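Local coordinates for protein glutamine cyclotransferase (Porphyromonas gingivalis W83, PDB 6QQL) that probably catalyses the zinc-dependent cyclisation of N-terminal glutamine residues of peptides to pyroglutamate, at residues A69-Q74 and I91-R96; W59-L64 and P87-I92. All blocks are in the same frame, centred on the assembly; numbering follows the deposited sequence.

Contact 1: residues A69-Q74 and I91-R96; sequences AAVQEQ and IIASYR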
ATOM      1  N   ALA A  69     -17.381  -4.652   2.126  1.00 28.92           N
ATOM      2  CA  ALA A  69     -16.388  -5.345   2.934  1.00 23.89           C
ATOM      3  C   ALA A  69     -16.827  -5.368   4.384  1.00 29.36           C
ATOM      4  O   ALA A  69     -17.414  -4.410   4.885  1.00 35.09           O
ATOM      5  CB  ALA A  69     -15.019  -4.684   2.806  1.00 16.26           C
ATOM      6  N   ALA A  70     -16.551  -6.480   5.053  1.00 41.55           N
ATOM      7  CA  ALA A  70     -16.671  -6.564   6.505  1.00 41.83           C
ATOM      8  C   ALA A  70     -15.402  -5.970   7.086  1.00 28.51           C
ATOM      9  O   ALA A  70     -14.314  -6.538   6.922  1.00 25.41           O
ATOM     10  CB  ALA A  70     -16.853  -8.010   6.953  1.00 45.31           C
ATOM     11  N   VAL A  71     -15.511  -4.814   7.724  1.00 16.84           N
ATOM     12  CA  VAL A  71     -14.325  -4.049   8.077  1.00 23.80           C
ATOM     13  C   VAL A  71     -14.045  -4.180   9.562  1.00 32.33           C
ATOM     14  O   VAL A  71     -14.898  -3.853  10.396  1.00 35.77           O
ATOM     15  CB  VAL A  71     -14.463  -2.579   7.674  1.00 25.19           C
ATOM     16  CG1 VAL A  71     -13.187  -1.859   8.039  1.00 32.62           C
ATOM     17  CG2 VAL A  71     -14.743  -2.495   6.190  1.00 22.61           C
ATOM     18  N   GLN A  72     -12.827  -4.611   9.881  1.00 32.03           N
ATOM     19  CA  GLN A  72     -12.355  -4.784  11.246  1.00 31.82           C
ATOM     20  C   GLN A  72     -11.205  -3.821  11.512  1.00 28.63           C
ATOM     21  O   GLN A  72     -10.323  -3.635  10.667  1.00 21.50           O
ATOM     22  CB  GLN A  72     -11.884  -6.233  11.494  1.00 31.13           C
ATOM     23  CG  GLN A  72     -12.971  -7.227  11.812  1.00 31.18           C
ATOM     24  CD  GLN A  72     -13.565  -7.017  13.189  1.00 34.09           C
ATOM     25  OE1 GLN A  72     -13.183  -6.104  13.914  1.00 35.49           O
ATOM     26  NE2 GLN A  72     -14.505  -7.869  13.556  1.00 43.88           N
ATOM     27  N   GLU A  73     -11.201  -3.236  12.709  1.00 33.17           N
ATOM     28  CA  GLU A  73     -10.157  -2.308  13.117  1.00 32.90           C
ATOM     29  C   GLU A  73      -9.317  -2.941  14.218  1.00 36.09           C
ATOM     30  O   GLU A  73      -9.853  -3.474  15.198  1.00 37.49           O
ATOM     31  CB  GLU A  73     -10.744  -0.975  13.596  1.00 16.16           C
ATOM     32  CG  GLU A  73     -11.757  -0.331  12.665  1.00 16.11           C
ATOM     33  CD  GLU A  73     -12.159   1.075  13.108  1.00 37.54           C
ATOM     34  OE1 GLU A  73     -13.367   1.326  13.362  1.00 39.65           O
ATOM     35  OE2 GLU A  73     -11.260   1.925  13.241  1.00 38.11           O
ATOM     36  N   GLN A  74      -8.000  -2.851  14.065  1.00 31.04           N
ATOM     37  CA  GLN A  74      -7.042  -3.393  15.019  1.00 28.50           C
ATOM     38  C   GLN A  74      -6.205  -2.222  15.517  1.00 24.68           C
ATOM     39  O   GLN A  74      -5.452  -1.621  14.744  1.00 15.70           O
ATOM     40  CB  GLN A  74      -6.174  -4.465  14.364  1.00 24.90           C
ATOM     41  CG  GLN A  74      -5.020  -4.916  15.222  1.00 30.74           C
ATOM     42  CD  GLN A  74      -3.954  -5.643  14.419  1.00 43.08           C
ATOM     43  OE1 GLN A  74      -3.434  -5.103  13.437  1.00 40.99           O
ATOM     44  NE2 GLN A  74      -3.582  -6.848  14.863  1.00 45.91           N
ATOM     45  N   ILE A  91      -6.330  -1.324   9.628  1.00 18.02           N
ATOM     46  CA  ILE A  91      -7.684  -1.457   9.101  1.00 23.48           C
ATOM     47  C   ILE A  91      -7.733  -2.714   8.237  1.00 25.79           C
ATOM     48  O   ILE A  91      -7.015  -2.812   7.233  1.00 30.65           O
ATOM     49  CB  ILE A  91      -8.109  -0.205   8.311  1.00 23.30           C
ATOM     50  CG1 ILE A  91      -8.045   1.023   9.233  1.00 19.38           C
ATOM     51  CG2 ILE A  91      -9.537  -0.368   7.760  1.00 16.22           C
ATOM     52  CD1 ILE A  91      -8.036   2.369   8.541  1.00 17.17           C
ATOM     53  N   ILE A  92      -8.544  -3.689   8.645  1.00 13.63           N
ATOM     54  CA  ILE A  92      -8.683  -4.948   7.925  1.00 18.05           C
ATOM     55  C   ILE A  92     -10.072  -4.995   7.309  1.00 21.10           C
ATOM     56  O   ILE A  92     -11.082  -4.900   8.016  1.00 17.74           O
ATOM     57  CB  ILE A  92      -8.445  -6.164   8.834  1.00 26.44           C
ATOM     58  CG1 ILE A  92      -7.047  -6.129   9.453  1.00 23.48           C
ATOM     59  CG2 ILE A  92      -8.594  -7.441   8.027  1.00 30.59           C
ATOM     60  CD1 ILE A  92      -6.986  -5.559  10.841  1.00 14.33           C
ATOM     61  N   ALA A  93     -10.125  -5.186   5.995  1.00 28.34           N
ATOM     62  CA  ALA A  93     -11.380  -5.265   5.261  1.00 17.33           C
ATOM     63  C   ALA A  93     -11.451  -6.609   4.563  1.00 23.81           C
ATOM     64  O   ALA A  93     -10.519  -6.983   3.848  1.00 30.31           O
ATOM     65  CB  ALA A  93     -11.472  -4.127   4.252  1.00 14.11           C
ATOM     66  N   SER A  94     -12.578  -7.304   4.720  1.00 32.02           N
ATOM     67  CA  SER A  94     -12.695  -8.703   4.320  1.00 30.79           C
ATOM     68  C   SER A  94     -13.877  -8.915   3.390  1.00 25.68           C
ATOM     69  O   SER A  94     -14.921  -8.270   3.529  1.00 17.15           O
ATOM     70  CB  SER A  94     -12.847  -9.638   5.533  1.00 31.81           C
ATOM     71  OG  SER A  94     -11.667  -9.635   6.315  1.00 38.13           O
ATOM     72  N   TYR A  95     -13.675  -9.795   2.412  1.00 17.06           N
ATOM     73  CA  TYR A  95     -14.727 -10.318   1.556  1.00 23.06           C
ATOM     74  C   TYR A  95     -14.723 -11.827   1.717  1.00 31.12           C
ATOM     75  O   TYR A  95     -13.653 -12.437   1.681  1.00 43.85           O
ATOM     76  CB  TYR A  95     -14.493  -9.913   0.096  1.00 23.43           C
ATOM     77  CG  TYR A  95     -14.643  -8.413  -0.166  1.00 26.31           C
ATOM     78  CD1 TYR A  95     -15.894  -7.840  -0.417  1.00 28.40           C
ATOM     79  CD2 TYR A  95     -13.544  -7.572  -0.155  1.00 33.52           C
ATOM     80  CE1 TYR A  95     -16.042  -6.467  -0.653  1.00 18.00           C
ATOM     81  CE2 TYR A  95     -13.685  -6.189  -0.381  1.00 29.50           C
ATOM     82  CZ  TYR A  95     -14.933  -5.657  -0.629  1.00 22.45           C
ATOM     83  OH  TYR A  95     -15.067  -4.317  -0.858  1.00 20.38           O
ATOM     84  N   ARG A  96     -15.899 -12.422   1.922  1.00 31.68           N
ATOM     85  CA  ARG A  96     -16.038 -13.855   2.176  1.00 29.13           C
ATOM     86  C   ARG A  96     -15.134 -14.365   3.302  1.00 33.56           C
ATOM     87  O   ARG A  96     -14.362 -15.315   3.109  1.00 29.02           O
ATOM     88  CB  ARG A  96     -15.786 -14.648   0.900  1.00 28.76           C
ATOM     89  CG  ARG A  96     -16.953 -14.695  -0.050  1.00 39.47           C
ATOM     90  CD  ARG A  96     -17.516 -16.097  -0.129  1.00 45.62           C
ATOM     91  NE  ARG A  96     -16.549 -17.030  -0.695  1.00 50.22           N
ATOM     92  CZ  ARG A  96     -16.749 -18.340  -0.785  1.00 61.46           C
ATOM     93  NH1 ARG A  96     -15.813 -19.118  -1.321  1.00 63.05           N
ATOM     94  NH2 ARG A  96     -17.887 -18.870  -0.337  1.00 60.56           N
TER
HETATM   95  O   HOH W   1     -12.428  -8.605   8.980  1.00 19.46           O
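Ala70 pairs with Ser94 and Gln72 with Ile92 as hydrogen-bonded pairs of an antiparallel ladder, the axes of the two strand segments approaching to 4.5 Å and their directions 157° apart. Each pair is closed by two backbone bonds: Ala70 N to Ser94 O and Ser94 N to Ala70 O are both 2.9 Å, and Gln72 with Ile92 is joined the same way. Val71 with Ala93 and Glu73 with Ile91 are the non-hydrogen-bonded pairs between and beyond them. On the face that carries Val71, Ala93 and Ile91, Val71 sets one methyl on each of two neighbours: with CG1 anti to the backbone N (chi1 -179°), CG1 lies 4.0 Å from Ile91 CG2, while CG2 turns to Ala93 CB at 4.1 Å. Helix 51-66 covers this apolar row, Leu64 touching both Val71 and Ala93. The two segments belong to a beta hairpin at one margin of the mixed central sheet, where strand 70-79 is outermost and 85-95 goes on to bond strand 157-163. Just before the strand, the Ala69 methyl sits over one face of the Tyr95 ring, 4.0 Å from Ala69 CB to the ring centroid, in a CH-pi contact; Tyr95 OH is hydrogen-bonded to Phe67 O. On the other face of the hairpin, Ile92 stretches its CD1 to Gln74 CB at 3.8 Å, and Trp184 of helix 179-186 touches both side chains. The Gln74 amide is held by Asn90. Ser94 OG hydrogen-bonds to Asp159 and also to a water, which makes a weak bond to Ala70 O.

Contact 2: residues W59-L64 and P87-I92; sequences WLVATL and PMRNII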
ATOM      1  N   TRP A  59     -13.316   7.626   7.742  1.00 22.52           N
ATOM      2  CA  TRP A  59     -13.761   7.659   6.358  1.00 26.24           C
ATOM      3  C   TRP A  59     -13.249   6.460   5.568  1.00 34.55           C
ATOM      4  O   TRP A  59     -13.984   5.903   4.742  1.00 39.37           O
ATOM      5  CB  TRP A  59     -13.292   8.952   5.711  1.00 16.88           C
ATOM      6  CG  TRP A  59     -13.567   8.967   4.279  1.00 16.87           C
ATOM      7  CD1 TRP A  59     -14.778   9.185   3.670  1.00 32.61           C
ATOM      8  CD2 TRP A  59     -12.629   8.724   3.237  1.00 16.16           C
ATOM      9  NE1 TRP A  59     -14.640   9.101   2.302  1.00 31.03           N
ATOM     10  CE2 TRP A  59     -13.330   8.826   2.009  1.00 22.05           C
ATOM     11  CE3 TRP A  59     -11.263   8.439   3.215  1.00 16.28           C
ATOM     12  CZ2 TRP A  59     -12.707   8.666   0.781  1.00 16.23           C
ATOM     13  CZ3 TRP A  59     -10.645   8.262   1.981  1.00 22.90           C
ATOM     14  CH2 TRP A  59     -11.370   8.383   0.783  1.00 20.11           C
ATOM     15  N   LEU A  60     -11.989   6.060   5.786  1.00 24.65           N
ATOM     16  CA  LEU A  60     -11.512   4.806   5.213  1.00 19.09           C
ATOM     17  C   LEU A  60     -12.434   3.660   5.597  1.00 28.82           C
ATOM     18  O   LEU A  60     -12.925   2.920   4.736  1.00 25.16           O
ATOM     19  CB  LEU A  60     -10.090   4.508   5.680  1.00 17.09           C
ATOM     20  CG  LEU A  60      -8.966   5.336   5.058  1.00 25.05           C
ATOM     21  CD1 LEU A  60      -7.618   4.998   5.718  1.00 13.76           C
ATOM     22  CD2 LEU A  60      -8.921   5.181   3.525  1.00 15.18           C
ATOM     23  N   VAL A  61     -12.683   3.503   6.900  1.00 15.08           N
ATOM     24  CA  VAL A  61     -13.523   2.399   7.350  1.00 31.68           C
ATOM     25  C   VAL A  61     -14.921   2.518   6.750  1.00 28.82           C
ATOM     26  O   VAL A  61     -15.394   1.615   6.048  1.00 16.28           O
ATOM     27  CB  VAL A  61     -13.558   2.344   8.888  1.00 30.77           C
ATOM     28  CG1 VAL A  61     -14.525   1.266   9.356  1.00 22.27           C
ATOM     29  CG2 VAL A  61     -12.169   2.077   9.452  1.00 15.25           C
ATOM     30  N   ALA A  62     -15.568   3.666   6.945  1.00 28.49           N
ATOM     31  CA  ALA A  62     -16.898   3.860   6.386  1.00 22.95           C
ATOM     32  C   ALA A  62     -16.924   3.502   4.906  1.00 27.56           C
ATOM     33  O   ALA A  62     -17.775   2.724   4.452  1.00 25.32           O
ATOM     34  CB  ALA A  62     -17.328   5.309   6.588  1.00 18.43           C
ATOM     35  N   THR A  63     -15.954   4.021   4.148  1.00 25.37           N
ATOM     36  CA  THR A  63     -15.953   3.813   2.707  1.00 23.36           C
ATOM     37  C   THR A  63     -15.848   2.332   2.373  1.00 29.65           C
ATOM     38  O   THR A  63     -16.585   1.828   1.511  1.00 17.15           O
ATOM     39  CB  THR A  63     -14.811   4.614   2.073  1.00 19.86           C
ATOM     40  OG1 THR A  63     -15.041   6.016   2.270  1.00 16.74           O
ATOM     41  CG2 THR A  63     -14.703   4.330   0.596  1.00 16.25           C
ATOM     42  N   LEU A  64     -14.955   1.614   3.068  1.00 16.01           N
ATOM     43  CA  LEU A  64     -14.819   0.182   2.825  1.00 15.69           C
ATOM     44  C   LEU A  64     -16.099  -0.564   3.170  1.00 28.88           C
ATOM     45  O   LEU A  64     -16.541  -1.436   2.411  1.00 24.22           O
ATOM     46  CB  LEU A  64     -13.654  -0.384   3.625  1.00 14.93           C
ATOM     47  CG  LEU A  64     -12.251  -0.035   3.151  1.00 24.43           C
ATOM     48  CD1 LEU A  64     -11.236  -0.550   4.168  1.00 27.80           C
ATOM     49  CD2 LEU A  64     -12.006  -0.614   1.781  1.00 14.07           C
ATOM     50  N   PRO A  87      -1.012   5.947  18.701  1.00 45.02           N
ATOM     51  CA  PRO A  87      -2.264   5.185  18.606  1.00 40.13           C
ATOM     52  C   PRO A  87      -2.334   4.494  17.244  1.00 36.64           C
ATOM     53  O   PRO A  87      -2.908   4.988  16.265  1.00 38.53           O
ATOM     54  CB  PRO A  87      -3.327   6.271  18.761  1.00 36.58           C
ATOM     55  CG  PRO A  87      -2.702   7.468  18.113  1.00 37.65           C
ATOM     56  CD  PRO A  87      -1.210   7.370  18.377  1.00 42.67           C
ATOM     57  N   MET A  88      -1.670   3.345  17.144  1.00 27.43           N
ATOM     58  CA  MET A  88      -1.706   2.579  15.905  1.00 30.84           C
ATOM     59  C   MET A  88      -3.125   2.126  15.577  1.00 28.57           C
ATOM     60  O   MET A  88      -3.868   1.669  16.452  1.00 27.76           O
ATOM     61  CB  MET A  88      -0.801   1.356  15.998  1.00 30.94           C
ATOM     62  CG  MET A  88      -0.849   0.522  14.736  1.00 29.07           C
ATOM     63  SD  MET A  88      -0.433  -1.190  15.067  1.00 27.64           S
ATOM     64  CE  MET A  88      -1.940  -1.797  15.837  1.00 34.03           C
ATOM     65  N   ARG A  89      -3.479   2.197  14.286  1.00 18.42           N
ATOM     66  CA  ARG A  89      -4.816   1.823  13.811  1.00 22.33           C
ATOM     67  C   ARG A  89      -4.662   1.104  12.471  1.00 20.37           C
ATOM     68  O   ARG A  89      -4.564   1.745  11.425  1.00 14.97           O
ATOM     69  CB  ARG A  89      -5.721   3.042  13.700  1.00 15.51           C
ATOM     70  CG  ARG A  89      -7.210   2.770  13.396  1.00 15.49           C
ATOM     71  CD  ARG A  89      -7.977   4.093  13.486  1.00 19.42           C
ATOM     72  NE  ARG A  89      -9.375   4.041  13.071  1.00 24.36           N
ATOM     73  CZ  ARG A  89     -10.083   5.112  12.701  1.00 31.37           C
ATOM     74  NH1 ARG A  89      -9.518   6.320  12.674  1.00 28.12           N
ATOM     75  NH2 ARG A  89     -11.350   4.976  12.324  1.00 16.65           N
ATOM     76  N   ASN A  90      -4.588  -0.222  12.519  1.00 20.08           N
ATOM     77  CA  ASN A  90      -4.616  -1.045  11.316  1.00 22.59           C
ATOM     78  C   ASN A  90      -6.060  -1.323  10.932  1.00 22.48           C
ATOM     79  O   ASN A  90      -6.915  -1.521  11.801  1.00 24.02           O
ATOM     80  CB  ASN A  90      -3.872  -2.369  11.519  1.00 24.89           C
ATOM     81  CG  ASN A  90      -2.360  -2.198  11.579  1.00 28.67           C
ATOM     82  OD1 ASN A  90      -1.798  -1.279  10.976  1.00 36.27           O
ATOM     83  ND2 ASN A  90      -1.699  -3.068  12.345  1.00 14.45           N
ATOM     84  N   ILE A  91      -6.330  -1.324   9.628  1.00 18.02           N
ATOM     85  CA  ILE A  91      -7.684  -1.457   9.101  1.00 23.48           C
ATOM     86  C   ILE A  91      -7.733  -2.714   8.237  1.00 25.79           C
ATOM     87  O   ILE A  91      -7.015  -2.812   7.233  1.00 30.65           O
ATOM     88  CB  ILE A  91      -8.109  -0.205   8.311  1.00 23.30           C
ATOM     89  CG1 ILE A  91      -8.045   1.023   9.233  1.00 19.38           C
ATOM     90  CG2 ILE A  91      -9.537  -0.368   7.760  1.00 16.22           C
ATOM     91  CD1 ILE A  91      -8.036   2.369   8.541  1.00 17.17           C
ATOM     92  N   ILE A  92      -8.544  -3.689   8.645  1.00 13.63           N
ATOM     93  CA  ILE A  92      -8.683  -4.948   7.925  1.00 18.05           C
ATOM     94  C   ILE A  92     -10.072  -4.995   7.309  1.00 21.10           C
ATOM     95  O   ILE A  92     -11.082  -4.900   8.016  1.00 17.74           O
ATOM     96  CB  ILE A  92      -8.445  -6.164   8.834  1.00 26.44           C
ATOM     97  CG1 ILE A  92      -7.047  -6.129   9.453  1.00 23.48           C
ATOM     98  CG2 ILE A  92      -8.594  -7.441   8.027  1.00 30.59           C
ATOM     99  CD1 ILE A  92      -6.986  -5.559  10.841  1.00 14.33           C
TER
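Val61 and Ile91 mark the closest backbone approach, CA to CA 7.2 Å, between a helix segment and a strand segment whose axes come no closer than 9.7 Å and run almost parallel, at 7°. No hydrogen bond joins the two; Ile91 does most of the work with two of its methyls. Its CD1 goes to Leu60, meeting CD1 of that leucine at 3.9 Å, the two side chains crossing at about a right angle. Its CG2 touches both Val61, beside Leu60, and Leu64, one turn further on: Val61 CG2 and Leu64 CD1 each lie 4.0 Å from Ile91 CG2. Arg89, two residues earlier on the same face of the strand, reaches out with CG anti to the backbone N (chi1 -172°) and an extended chain, bringing NH2 within 4.2 Å of Val61 CG2. Its guanidinium forms salt bridges to Asp58, on the same helix, and to Glu73 of the neighbouring strand, so charge flanks the apolar patch. Leu60 and Leu64 also touch helix 131-149, and Trp109 packs on both Leu60 and Ile91. A helix laid along a strand through leucine, valine and isoleucine side chains is characteristic of the layered alpha/beta fold of M28-family zinc enzymes.

Overall arrangement
Both contacts use strand 85-95, with Ile91 and Ile92 in common, and their centres lie 9 Å apart. Along the chain, helix 51-66 comes first and leads directly into strand 70-79, which turns back through the hairpin into 85-95. Contact 1 therefore joins neighbouring strands within the sheet, whereas contact 2 joins the sheet to the helix preceding them. Leu64 helps tie the two layers together, packing on Val71 and Ala93 of contact 1, and the salt bridge between Glu73 and Arg89 is a further link between the contacts. Together they build one margin of the alpha/beta core, away from the zinc ion held by Asp133, Asp167 and His283.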